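DUF4136 domain-containing protein (Bacteroides thetaiotaomicron, PDB 4F54) is of unknown function, though its family belongs to a clan named after the N-terminal domain of TolB and the full-length protein is probably a lipoprotein. Local coordinates at residues V184-S187 / F188-P192; I175-L179 / A180-V184. All blocks are in the same frame, centred on the assembly; numbering follows the deposited sequence.

Contact 1: residues V184-S187 / F188-P192; sequences VNQS and FTQSP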
loop_
_atom_site.group_PDB
_atom_site.type_symbol
_atom_site.label_atom_id
_atom_site.label_comp_id
_atom_site.label_asym_id
_atom_site.label_seq_id
_atom_site.Cartn_x
_atom_site.Cartn_y
_atom_site.Cartn_z
ATOM N N VAL A 184 7.156 -6.661 -4.332
ATOM C CA VAL A 184 6.109 -5.948 -5.055
ATOM C C VAL A 184 5.636 -6.793 -6.231
ATOM O O VAL A 184 4.437 -7.009 -6.393
ATOM C CB VAL A 184 6.532 -4.499 -5.431
ATOM C CG1 VAL A 184 5.515 -3.852 -6.372
ATOM C CG2 VAL A 184 6.755 -3.656 -4.184
ATOM N N ASN A 185 6.559 -7.299 -7.063
ATOM C CA ASN A 185 6.197 -8.130 -8.206
ATOM C C ASN A 185 5.396 -9.336 -7.771
ATOM O O ASN A 185 4.378 -9.679 -8.386
ATOM C CB ASN A 185 7.446 -8.571 -8.962
ATOM C CG ASN A 185 8.122 -7.427 -9.703
ATOM O OD1 ASN A 185 7.530 -6.369 -9.902
ATOM N ND2 ASN A 185 9.388 -7.629 -10.078
ATOM N N GLN A 186 5.796 -9.936 -6.651
ATOM C CA GLN A 186 5.083 -11.110 -6.148
ATOM C C GLN A 186 3.658 -10.827 -5.715
ATOM O O GLN A 186 2.754 -11.627 -5.941
ATOM C CB GLN A 186 5.859 -11.781 -5.006
ATOM C CG GLN A 186 5.138 -12.955 -4.346
ATOM C CD GLN A 186 4.827 -14.107 -5.301
ATOM O OE1 GLN A 186 5.652 -14.466 -6.155
ATOM N NE2 GLN A 186 3.650 -14.714 -5.140
ATOM N N SER A 187 3.456 -9.655 -5.119
ATOM C CA SER A 187 2.120 -9.252 -4.653
ATOM C C SER A 187 1.148 -9.166 -5.827
ATOM O O SER A 187 -0.026 -9.547 -5.706
ATOM C CB SER A 187 2.150 -7.936 -3.863
ATOM O OG SER A 187 2.318 -6.757 -4.684
ATOM N N PHE A 188 1.641 -8.747 -6.988
ATOM C CA PHE A 188 0.785 -8.772 -8.192
ATOM C C PHE A 188 0.614 -10.164 -8.780
ATOM O O PHE A 188 -0.480 -10.521 -9.202
ATOM C CB PHE A 188 1.288 -7.777 -9.257
ATOM C CG PHE A 188 0.964 -6.363 -8.925
ATOM C CD1 PHE A 188 1.843 -5.581 -8.151
ATOM C CD2 PHE A 188 -0.213 -5.829 -9.325
ATOM C CE1 PHE A 188 1.540 -4.254 -7.836
ATOM C CE2 PHE A 188 -0.525 -4.532 -9.008
ATOM C CZ PHE A 188 0.353 -3.741 -8.243
ATOM N N THR A 189 1.683 -10.969 -8.803
ATOM C CA THR A 189 1.606 -12.338 -9.295
ATOM C C THR A 189 0.522 -13.166 -8.584
ATOM O O THR A 189 -0.220 -13.910 -9.205
ATOM C CB THR A 189 2.985 -13.036 -9.169
ATOM O OG1 THR A 189 3.939 -12.268 -9.918
ATOM C CG2 THR A 189 2.909 -14.475 -9.676
ATOM N N GLN A 190 0.436 -13.010 -7.271
ATOM C CA GLN A 190 -0.585 -13.721 -6.480
ATOM C C GLN A 190 -1.935 -12.993 -6.417
ATOM O O GLN A 190 -2.796 -13.368 -5.606
ATOM C CB GLN A 190 -0.046 -14.009 -5.054
ATOM C CG GLN A 190 0.112 -12.791 -4.142
ATOM C CD GLN A 190 0.802 -13.166 -2.845
ATOM O OE1 GLN A 190 1.963 -13.650 -2.875
ATOM N NE2 GLN A 190 0.156 -12.882 -1.678
ATOM N N SER A 191 -2.144 -11.978 -7.270
ATOM C CA SER A 191 -3.423 -11.234 -7.398
ATOM C C SER A 191 -3.949 -11.303 -8.870
ATOM O O SER A 191 -4.017 -10.271 -9.560
ATOM C CB SER A 191 -3.228 -9.775 -6.908
ATOM O OG SER A 191 -2.691 -9.767 -5.583
ATOM N N PRO A 192 -4.259 -12.516 -9.350
ATOM C CA PRO A 192 -4.608 -12.717 -10.776
ATOM C C PRO A 192 -5.897 -11.984 -11.212
ATOM O O PRO A 192 -6.100 -11.701 -12.406
ATOM C CB PRO A 192 -4.750 -14.246 -10.884
ATOM C CG PRO A 192 -5.023 -14.724 -9.492
ATOM C CD PRO A 192 -4.238 -13.792 -8.605
#
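Phe188 closes a turn of helix on Val184 with a weak backbone bond, N to O 3.3 Å, and sets its ring beside the same residue. With CG beside its own backbone N (chi1 -76°), the ring has its edge near Val184 O, and CE1 lies 4.3 Å from Val184 CG1. That carbonyl carries a second donor, Ser187 OG at 2.7 Å, which approaches in the carbonyl plane on a lone pair; a buried hydroxyl is thus satisfied within the helix. Tyr65, Asn68 and Met69 of helix 56-70 also touch the Phe188 side chain. Thr189 follows with the regular bond from its N to Asn185 O, 3.0 Å. Gln190, the first residue to leave helical geometry, still sends its N to Gln186 O, and its side chain crosses that of Gln186 at about a right angle. Gln186 NE2 meets a lone pair of Gln190 OE1 at 3.0 Å in a nearly straight bond (172°), although the amide planes stand 66° apart. Gln190 NE2 turns to strand 18-23, bonding Thr21 OG1 and Val19 O. With an alanine here in place of Gln190, Gln186 NE2 would probably be left without this acceptor and the amide link to strand 18-23 would be lost. Ser191 OG reaches back to Ser187 O at 2.7 Å, nearly in line with the C=O, where a backbone N would bond were the helix to continue; Trp161 NE1 also bonds this hydroxyl. The arrangement is a helix C-terminus closed by a side-chain hydroxyl, on a helix packed, together with helix 56-70, against a mixed beta-sheet.

Contact 2: residues I175-L179 / A180-V184; sequences INRTL and AIEAV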
loop_
_atom_site.group_PDB
_atom_site.type_symbol
_atom_site.label_atom_id
_atom_site.label_comp_id
_atom_site.label_asym_id
_atom_site.label_seq_id
_atom_site.Cartn_x
_atom_site.Cartn_y
_atom_site.Cartn_z
ATOM N N ILE A 175 20.209 -8.443 1.151
ATOM C CA ILE A 175 20.190 -6.974 1.059
ATOM C C ILE A 175 20.625 -6.537 -0.337
ATOM O O ILE A 175 20.041 -5.614 -0.896
ATOM C CB ILE A 175 21.049 -6.296 2.193
ATOM C CG1 ILE A 175 20.400 -6.605 3.558
ATOM C CG2 ILE A 175 21.224 -4.757 2.023
ATOM C CD1 ILE A 175 18.923 -6.254 3.643
ATOM N N ASN A 176 21.604 -7.230 -0.912
ATOM C CA ASN A 176 22.132 -6.825 -2.228
ATOM C C ASN A 176 21.273 -7.245 -3.424
ATOM O O ASN A 176 21.525 -6.820 -4.547
ATOM C CB ASN A 176 23.592 -7.257 -2.362
ATOM C CG ASN A 176 24.508 -6.399 -1.486
ATOM O OD1 ASN A 176 24.318 -5.178 -1.401
ATOM N ND2 ASN A 176 25.467 -7.026 -0.807
ATOM N N ARG A 177 20.253 -8.064 -3.176
ATOM C CA ARG A 177 19.228 -8.310 -4.176
ATOM C C ARG A 177 18.195 -7.193 -3.977
ATOM O O ARG A 177 18.159 -6.518 -2.934
ATOM C CB ARG A 177 18.639 -9.694 -3.990
ATOM C CG ARG A 177 19.652 -10.805 -4.244
ATOM C CD ARG A 177 19.042 -12.165 -3.966
ATOM N NE ARG A 177 17.900 -12.406 -4.847
ATOM C CZ ARG A 177 16.973 -13.342 -4.660
ATOM N NH1 ARG A 177 17.028 -14.158 -3.609
ATOM N NH2 ARG A 177 15.977 -13.456 -5.533
ATOM N N THR A 178 17.366 -6.945 -4.969
ATOM C CA THR A 178 16.457 -5.818 -4.817
ATOM C C THR A 178 15.187 -6.370 -4.159
ATOM O O THR A 178 14.174 -6.411 -4.829
ATOM C CB THR A 178 16.166 -5.175 -6.195
ATOM O OG1 THR A 178 15.698 -6.179 -7.124
ATOM C CG2 THR A 178 17.434 -4.504 -6.753
ATOM N N LEU A 179 15.253 -6.883 -2.909
ATOM C CA LEU A 179 14.152 -7.770 -2.466
ATOM C C LEU A 179 12.792 -7.053 -2.401
ATOM O O LEU A 179 11.761 -7.667 -2.663
ATOM C CB LEU A 179 14.426 -8.500 -1.133
ATOM C CG LEU A 179 15.468 -9.652 -1.137
ATOM C CD1 LEU A 179 15.541 -10.253 0.267
ATOM C CD2 LEU A 179 15.213 -10.735 -2.184
ATOM N N ALA A 180 12.770 -5.769 -2.014
ATOM C CA ALA A 180 11.488 -5.052 -2.012
ATOM C C ALA A 180 10.805 -5.124 -3.405
ATOM O O ALA A 180 9.568 -5.248 -3.485
ATOM C CB ALA A 180 11.650 -3.604 -1.635
ATOM N N ILE A 181 11.582 -4.948 -4.476
ATOM C CA ILE A 181 10.991 -4.959 -5.824
ATOM C C ILE A 181 10.445 -6.351 -6.155
ATOM O O ILE A 181 9.368 -6.480 -6.767
ATOM C CB ILE A 181 11.986 -4.439 -6.901
ATOM C CG1 ILE A 181 12.070 -2.907 -6.828
ATOM C CG2 ILE A 181 11.605 -4.906 -8.305
ATOM C CD1 ILE A 181 13.426 -2.359 -7.232
ATOM N N GLU A 182 11.185 -7.377 -5.779
ATOM C CA GLU A 182 10.753 -8.756 -6.002
ATOM C C GLU A 182 9.452 -9.057 -5.219
ATOM O O GLU A 182 8.520 -9.726 -5.743
ATOM C CB GLU A 182 11.868 -9.750 -5.657
ATOM C CG GLU A 182 13.103 -9.646 -6.559
ATOM C CD GLU A 182 14.268 -10.522 -6.093
ATOM O OE1 GLU A 182 14.055 -11.391 -5.235
ATOM O OE2 GLU A 182 15.395 -10.336 -6.586
ATOM N N ALA A 183 9.360 -8.519 -4.015
ATOM C CA ALA A 183 8.126 -8.634 -3.189
ATOM C C ALA A 183 6.934 -7.890 -3.827
ATOM O O ALA A 183 5.835 -8.445 -3.914
ATOM C CB ALA A 183 8.354 -8.210 -1.743
ATOM N N VAL A 184 7.156 -6.661 -4.332
ATOM C CA VAL A 184 6.109 -5.948 -5.055
ATOM C C VAL A 184 5.636 -6.793 -6.231
ATOM O O VAL A 184 4.437 -7.009 -6.393
ATOM C CB VAL A 184 6.532 -4.499 -5.431
ATOM C CG1 VAL A 184 5.515 -3.852 -6.372
ATOM C CG2 VAL A 184 6.755 -3.656 -4.184
#
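Thr178 O takes the N-H of Glu182 at 3.3 Å and, more weakly, that of Ile181, while Leu179 O accepts Ala183 N at 2.9 Å, so the backbone passes from loop into the first turn of helix 179-189. Thr178 sits at the N-cap and is also the centre of an inverse gamma turn, closed by a weak bond from Leu179 N to Arg177 O. Its side chain makes no capping bond; in the Ile181 conformer given, CB lies 4.1 Å from Ile181 CD1, a loose and doubtful apolar touch. Ala180 and Ile181 also touch helix 56-70, at Ile61 and Gln60 respectively, and Ala183 rests on Leu165 of strand 159-166.

The charged pair spans the start of the helix. Glu182 extends beyond CG and swings back over the first turn because CG lies beside its own backbone N (chi1 -65°). Arg177, from the loop, bends at chi3 (61°) to bring its guanidinium across, the two side chains at about a right angle and their charged planes 46° apart. Arg177 is poorly ordered and Glu182 has a second conformer, so this salt bridge at the surface is tentative. Leu179 CD2 covers one face of the guanidinium, 4.0 Å from its plane and over the centre; in the Glu182 conformer given it also lies 3.3 Å from Glu182 OE1, the same oxygen that meets Arg177 NH2 at 2.8 Å.

Contacts 1 and 2 are successive parts of helix 179-189, with centres about 14 Å apart and Val184 common to both. Each is partly buried, but contact 1 has the larger buried share, and its polar groups are tied by hydrogen bonds to strands 18-23 and 159-166 as well as to helix 56-70. Contact 2 lies farther from the centre of the chain. Its charged pair belongs to the surface, while alanine, isoleucine and valine side chains meet helix 56-70. The start of the helix pairs backbone bonds with a weakly ordered ion pair, whereas its end uses neutral amides and hydroxyls. Both ends rest on the same neighbours, helix 56-70 and strand 159-166.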